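PDB 5NNS: glycosyl hydrolase family 61, 2 protein from Heterobasidion irregulare TC 32-1, which uses a single active-site copper ion to cleave crystalline and amorphous polysaccharides oxidatively, giving products oxidised specifically at C1. Local coordinates for residues Ile82-Gly94 with Ser103-Val115. Numbering follows the deposited sequence.
Sequences IGPVMVYMANCGG and SLEWFKINQVGLV. With AKR (acrylic acid), chain N.
A classic beta bulge interrupts the antiparallel pairing of strands 85-91 and 106-112 in the mixed sheet of the AA9 beta-sandwich: Ile109 and Asn110 both face Val87. Val87 O accepts Ile109 N at 2.9 Å and, weakly, Asn110 N, while Val87 N gives its hydrogen to Asn110 O. Beyond the bulge, Met89 and Phe107 exchange two backbone hydrogen bonds. Phe107 CG sits between its own backbone N and carbonyl carbon (chi1 59°), which lays the ring over the Met89 backbone, with CZ 3.6 Å from Met89 CB; Trp223 meets the same ring almost perpendicularly. On the sheet face that carries Tyr88 and Lys108, Ala90 CB lies over the six-membered ring of Trp106, 3.5 Å from its centroid. Lys108 CB lies over one face of the Tyr88 ring, toward its rim; a bend at chi3 (-75°) brings CE to 3.3 Å from Tyr88 OH and carries NZ on to Gln111 OE1 at 2.8 Å. A leucine in place of Tyr88 would probably leave the Lys108 methylenes without their aromatic support and remove the weak hydrogen bond to Tyr195 OH. Pro218 O and Pro220 O also hold NZ. Gln111 NE2 donates to OXT of the acrylic acid at 2.7 Å, and Lys108 NZ lies 3.4 Å from that OXT, so the lysine's charge probably makes this pocket more favourable for a carboxylate.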
loop_
_atom_site.group_PDB
_atom_site.type_symbol
_atom_site.label_atom_id
_atom_site.label_comp_id
_atom_site.label_asym_id
_atom_site.label_seq_id
_atom_site.Cartn_x
_atom_site.Cartn_y
_atom_site.Cartn_z
ATOM N N ILE A 82 11.811 -6.673 8.301
ATOM C CA ILE A 82 11.147 -6.392 9.579
ATOM C C ILE A 82 10.128 -5.254 9.429
ATOM O O ILE A 82 10.494 -4.101 9.205
ATOM C CB ILE A 82 12.174 -6.039 10.674
ATOM C CG1 ILE A 82 13.163 -7.196 10.878
ATOM C CG2 ILE A 82 11.476 -5.704 11.988
ATOM C CD1 ILE A 82 14.473 -6.781 11.526
ATOM N N GLY A 83 8.852 -5.611 9.543
ATOM C CA GLY A 83 7.739 -4.664 9.572
ATOM C C GLY A 83 6.506 -5.214 8.862
ATOM O O GLY A 83 6.578 -6.274 8.234
ATOM N N PRO A 84 5.364 -4.511 8.973
ATOM C CA PRO A 84 4.134 -5.004 8.368
ATOM C C PRO A 84 4.024 -4.706 6.879
ATOM O O PRO A 84 4.696 -3.807 6.376
ATOM C CB PRO A 84 3.047 -4.234 9.125
ATOM C CG PRO A 84 3.696 -2.943 9.473
ATOM C CD PRO A 84 5.107 -3.326 9.818
ATOM N N VAL A 85 3.176 -5.482 6.201
ATOM C CA VAL A 85 2.693 -5.177 4.850
ATOM C C VAL A 85 1.236 -4.771 4.989
ATOM O O VAL A 85 0.500 -5.407 5.738
ATOM C CB VAL A 85 2.753 -6.408 3.917
ATOM C CG1 VAL A 85 2.235 -6.058 2.523
ATOM C CG2 VAL A 85 4.169 -6.981 3.863
ATOM N N MET A 86 0.823 -3.730 4.268
ATOM C CA MET A 86 -0.565 -3.263 4.303
ATOM C C MET A 86 -1.052 -2.990 2.896
ATOM O O MET A 86 -0.308 -2.448 2.069
ATOM C CB MET A 86 -0.685 -1.992 5.148
ATOM C CG MET A 86 -0.401 -2.216 6.625
ATOM S SD MET A 86 -0.214 -0.662 7.508
ATOM C CE MET A 86 1.450 -0.205 7.009
ATOM N N VAL A 87 -2.297 -3.371 2.630
ATOM C CA VAL A 87 -2.950 -3.087 1.358
ATOM C C VAL A 87 -4.205 -2.266 1.645
ATOM O O VAL A 87 -5.064 -2.680 2.418
ATOM C CB VAL A 87 -3.269 -4.377 0.581
ATOM C CG1 VAL A 87 -3.748 -4.053 -0.830
ATOM C CG2 VAL A 87 -2.033 -5.273 0.533
ATOM N N TYR A 88 -4.267 -1.078 1.048
ATOM C CA TYR A 88 -5.388 -0.157 1.200
ATOM C C TYR A 88 -6.101 0.006 -0.136
ATOM O O TYR A 88 -5.522 -0.235 -1.208
ATOM C CB TYR A 88 -4.900 1.234 1.629
ATOM C CG TYR A 88 -4.467 1.406 3.070
ATOM C CD1 TYR A 88 -3.204 0.992 3.499
ATOM C CD2 TYR A 88 -5.299 2.037 4.004
ATOM C CE1 TYR A 88 -2.792 1.177 4.813
ATOM C CE2 TYR A 88 -4.893 2.226 5.323
ATOM C CZ TYR A 88 -3.640 1.795 5.720
ATOM O OH TYR A 88 -3.233 1.978 7.022
ATOM N N MET A 89 -7.355 0.444 -0.061
ATOM C CA MET A 89 -8.053 0.992 -1.215
ATOM C C MET A 89 -8.796 2.273 -0.841
ATOM O O MET A 89 -9.044 2.548 0.335
ATOM C CB MET A 89 -9.044 -0.017 -1.779
ATOM C CG MET A 89 -8.427 -1.272 -2.365
ATOM S SD MET A 89 -9.761 -2.390 -2.828
ATOM C CE MET A 89 -10.303 -1.643 -4.363
ATOM N N ALA A 90 -9.145 3.045 -1.864
ATOM C CA ALA A 90 -9.917 4.270 -1.700
ATOM C C ALA A 90 -10.739 4.523 -2.943
ATOM O O ALA A 90 -10.223 4.416 -4.049
ATOM C CB ALA A 90 -8.986 5.450 -1.460
ATOM N N ASN A 91 -12.008 4.877 -2.750
ATOM C CA ASN A 91 -12.873 5.330 -3.838
ATOM C C ASN A 91 -12.371 6.691 -4.310
ATOM O O ASN A 91 -12.137 7.581 -3.500
ATOM C CB ASN A 91 -14.327 5.437 -3.358
ATOM C CG ASN A 91 -15.331 5.417 -4.500
ATOM O OD1 ASN A 91 -15.212 6.171 -5.472
ATOM N ND2 ASN A 91 -16.335 4.553 -4.381
ATOM N N CYS A 92 -12.196 6.841 -5.620
ATOM C CA CYS A 92 -11.749 8.108 -6.205
ATOM C C CYS A 92 -12.859 9.169 -6.276
ATOM O O CYS A 92 -12.565 10.354 -6.458
ATOM C CB CYS A 92 -11.156 7.870 -7.599
ATOM S SG CYS A 92 -9.647 6.873 -7.580
ATOM N N GLY A 93 -14.120 8.751 -6.146
ATOM C CA GLY A 93 -15.256 9.678 -6.166
ATOM C C GLY A 93 -15.337 10.464 -7.460
ATOM O O GLY A 93 -15.483 11.686 -7.437
ATOM N N GLY A 94 -15.235 9.746 -8.580
ATOM C CA GLY A 94 -15.100 10.338 -9.911
ATOM C C GLY A 94 -14.005 9.632 -10.692
ATOM O O GLY A 94 -13.823 8.421 -10.555
ATOM N N SER A 103 -6.735 13.541 -0.528
ATOM C CA SER A 103 -8.087 13.896 -0.090
ATOM C C SER A 103 -9.037 12.705 0.028
ATOM O O SER A 103 -10.173 12.879 0.457
ATOM C CB SER A 103 -8.694 14.926 -1.049
ATOM O OG SER A 103 -9.007 14.335 -2.298
ATOM N N LEU A 104 -8.587 11.506 -0.340
ATOM C CA LEU A 104 -9.479 10.351 -0.407
ATOM C C LEU A 104 -9.674 9.694 0.952
ATOM O O LEU A 104 -8.909 9.928 1.897
ATOM C CB LEU A 104 -8.963 9.322 -1.417
ATOM C CG LEU A 104 -8.667 9.870 -2.823
ATOM C CD1 LEU A 104 -8.205 8.741 -3.733
ATOM C CD2 LEU A 104 -9.873 10.593 -3.417
ATOM N N GLU A 105 -10.724 8.876 1.028
ATOM C CA GLU A 105 -11.019 8.071 2.207
ATOM C C GLU A 105 -10.487 6.661 1.995
ATOM O O GLU A 105 -11.006 5.913 1.161
ATOM C CB GLU A 105 -12.520 8.038 2.470
ATOM C CG GLU A 105 -13.053 9.320 3.074
ATOM C CD GLU A 105 -14.558 9.285 3.227
ATOM O OE1 GLU A 105 -15.266 9.477 2.211
ATOM O OE2 GLU A 105 -15.033 9.069 4.364
ATOM N N TRP A 106 -9.459 6.308 2.760
ATOM C CA TRP A 106 -8.741 5.043 2.592
ATOM C C TRP A 106 -9.232 4.002 3.570
ATOM O O TRP A 106 -9.359 4.286 4.763
ATOM C CB TRP A 106 -7.243 5.256 2.805
ATOM C CG TRP A 106 -6.687 6.205 1.832
ATOM C CD1 TRP A 106 -6.589 7.558 1.972
ATOM C CD2 TRP A 106 -6.178 5.894 0.534
ATOM N NE1 TRP A 106 -6.025 8.111 0.846
ATOM C CE2 TRP A 106 -5.772 7.111 -0.057
ATOM C CE3 TRP A 106 -6.017 4.703 -0.187
ATOM C CZ2 TRP A 106 -5.212 7.173 -1.335
ATOM C CZ3 TRP A 106 -5.454 4.764 -1.463
ATOM C CH2 TRP A 106 -5.062 5.993 -2.023
ATOM N N PHE A 107 -9.481 2.794 3.059
ATOM C CA PHE A 107 -9.791 1.631 3.890
ATOM C C PHE A 107 -8.800 0.503 3.602
ATOM O O PHE A 107 -8.310 0.354 2.481
ATOM C CB PHE A 107 -11.245 1.164 3.704
ATOM C CG PHE A 107 -11.602 0.773 2.294
ATOM C CD1 PHE A 107 -11.990 1.740 1.363
ATOM C CD2 PHE A 107 -11.576 -0.560 1.896
ATOM C CE1 PHE A 107 -12.319 1.382 0.062
ATOM C CE2 PHE A 107 -11.909 -0.922 0.593
ATOM C CZ PHE A 107 -12.282 0.052 -0.323
ATOM N N LYS A 108 -8.538 -0.292 4.631
ATOM C CA LYS A 108 -7.540 -1.354 4.607
ATOM C C LYS A 108 -8.211 -2.703 4.300
ATOM O O LYS A 108 -9.147 -3.101 4.991
ATOM C CB LYS A 108 -6.866 -1.397 5.969
ATOM C CG LYS A 108 -5.579 -2.189 6.028
ATOM C CD LYS A 108 -5.043 -2.252 7.449
ATOM C CE LYS A 108 -4.411 -0.941 7.907
ATOM N NZ LYS A 108 -3.979 -0.995 9.333
ATOM N N ILE A 109 -7.749 -3.384 3.249
ATOM C CA ILE A 109 -8.312 -4.696 2.866
ATOM C C ILE A 109 -7.462 -5.889 3.299
ATOM O O ILE A 109 -7.964 -7.011 3.361
ATOM C CB ILE A 109 -8.620 -4.805 1.350
ATOM C CG1 ILE A 109 -7.362 -4.626 0.488
ATOM C CG2 ILE A 109 -9.706 -3.806 0.968
ATOM C CD1 ILE A 109 -7.554 -5.092 -0.941
ATOM N N ASN A 110 -6.183 -5.653 3.592
ATOM C CA ASN A 110 -5.290 -6.724 4.005
ATOM C C ASN A 110 -4.086 -6.162 4.746
ATOM O O ASN A 110 -3.552 -5.121 4.370
ATOM C CB ASN A 110 -4.832 -7.523 2.777
ATOM C CG ASN A 110 -3.839 -8.619 3.127
ATOM O OD1 ASN A 110 -2.652 -8.487 2.859
ATOM N ND2 ASN A 110 -4.317 -9.689 3.749
ATOM N N GLN A 111 -3.674 -6.844 5.806
ATOM C CA GLN A 111 -2.381 -6.578 6.420
ATOM C C GLN A 111 -1.842 -7.826 7.094
ATOM O O GLN A 111 -2.609 -8.703 7.496
ATOM C CB GLN A 111 -2.487 -5.452 7.449
ATOM C CG GLN A 111 -3.303 -5.816 8.684
ATOM C CD GLN A 111 -3.549 -4.644 9.599
ATOM O OE1 GLN A 111 -2.984 -3.564 9.408
ATOM N NE2 GLN A 111 -4.368 -4.855 10.627
ATOM N N VAL A 112 -0.517 -7.902 7.190
ATOM C CA VAL A 112 0.155 -8.923 7.984
ATOM C C VAL A 112 1.325 -8.240 8.676
ATOM O O VAL A 112 2.210 -7.692 8.011
ATOM C CB VAL A 112 0.652 -10.118 7.136
ATOM C CG1 VAL A 112 1.246 -11.202 8.036
ATOM C CG2 VAL A 112 -0.479 -10.721 6.307
ATOM N N GLY A 113 1.305 -8.263 10.006
ATOM C CA GLY A 113 2.336 -7.644 10.828
ATOM C C GLY A 113 3.244 -8.716 11.383
ATOM O O GLY A 113 3.806 -9.512 10.622
ATOM N N LEU A 114 3.387 -8.742 12.705
ATOM C CA LEU A 114 4.208 -9.753 13.370
ATOM C C LEU A 114 3.383 -11.033 13.457
ATOM O O LEU A 114 2.387 -11.072 14.168
ATOM C CB LEU A 114 4.634 -9.278 14.758
ATOM C CG LEU A 114 5.485 -10.237 15.587
ATOM C CD1 LEU A 114 6.735 -10.663 14.830
ATOM C CD2 LEU A 114 5.832 -9.587 16.920
ATOM N N VAL A 115 3.788 -12.055 12.704
ATOM C CA VAL A 115 3.047 -13.316 12.625
ATOM C C VAL A 115 3.324 -14.180 13.857
ATOM O O VAL A 115 2.409 -14.783 14.411
ATOM C CB VAL A 115 3.378 -14.083 11.321
ATOM C CG1 VAL A 115 2.763 -15.485 11.322
ATOM C CG2 VAL A 115 2.895 -13.278 10.118
HETATM C CA AKR N . -5.643 -3.756 13.951
HETATM C CB AKR N . -6.434 -3.644 15.008
HETATM C C AKR N . -5.052 -2.568 13.289
HETATM O O AKR N . -5.294 -1.421 13.726
HETATM O OXT AKR N . -4.310 -2.721 12.295
HETATM O O HOH W 1 -12.686 8.640 -1.061
HETATM O O HOH W 2 -13.160 5.140 -0.062
#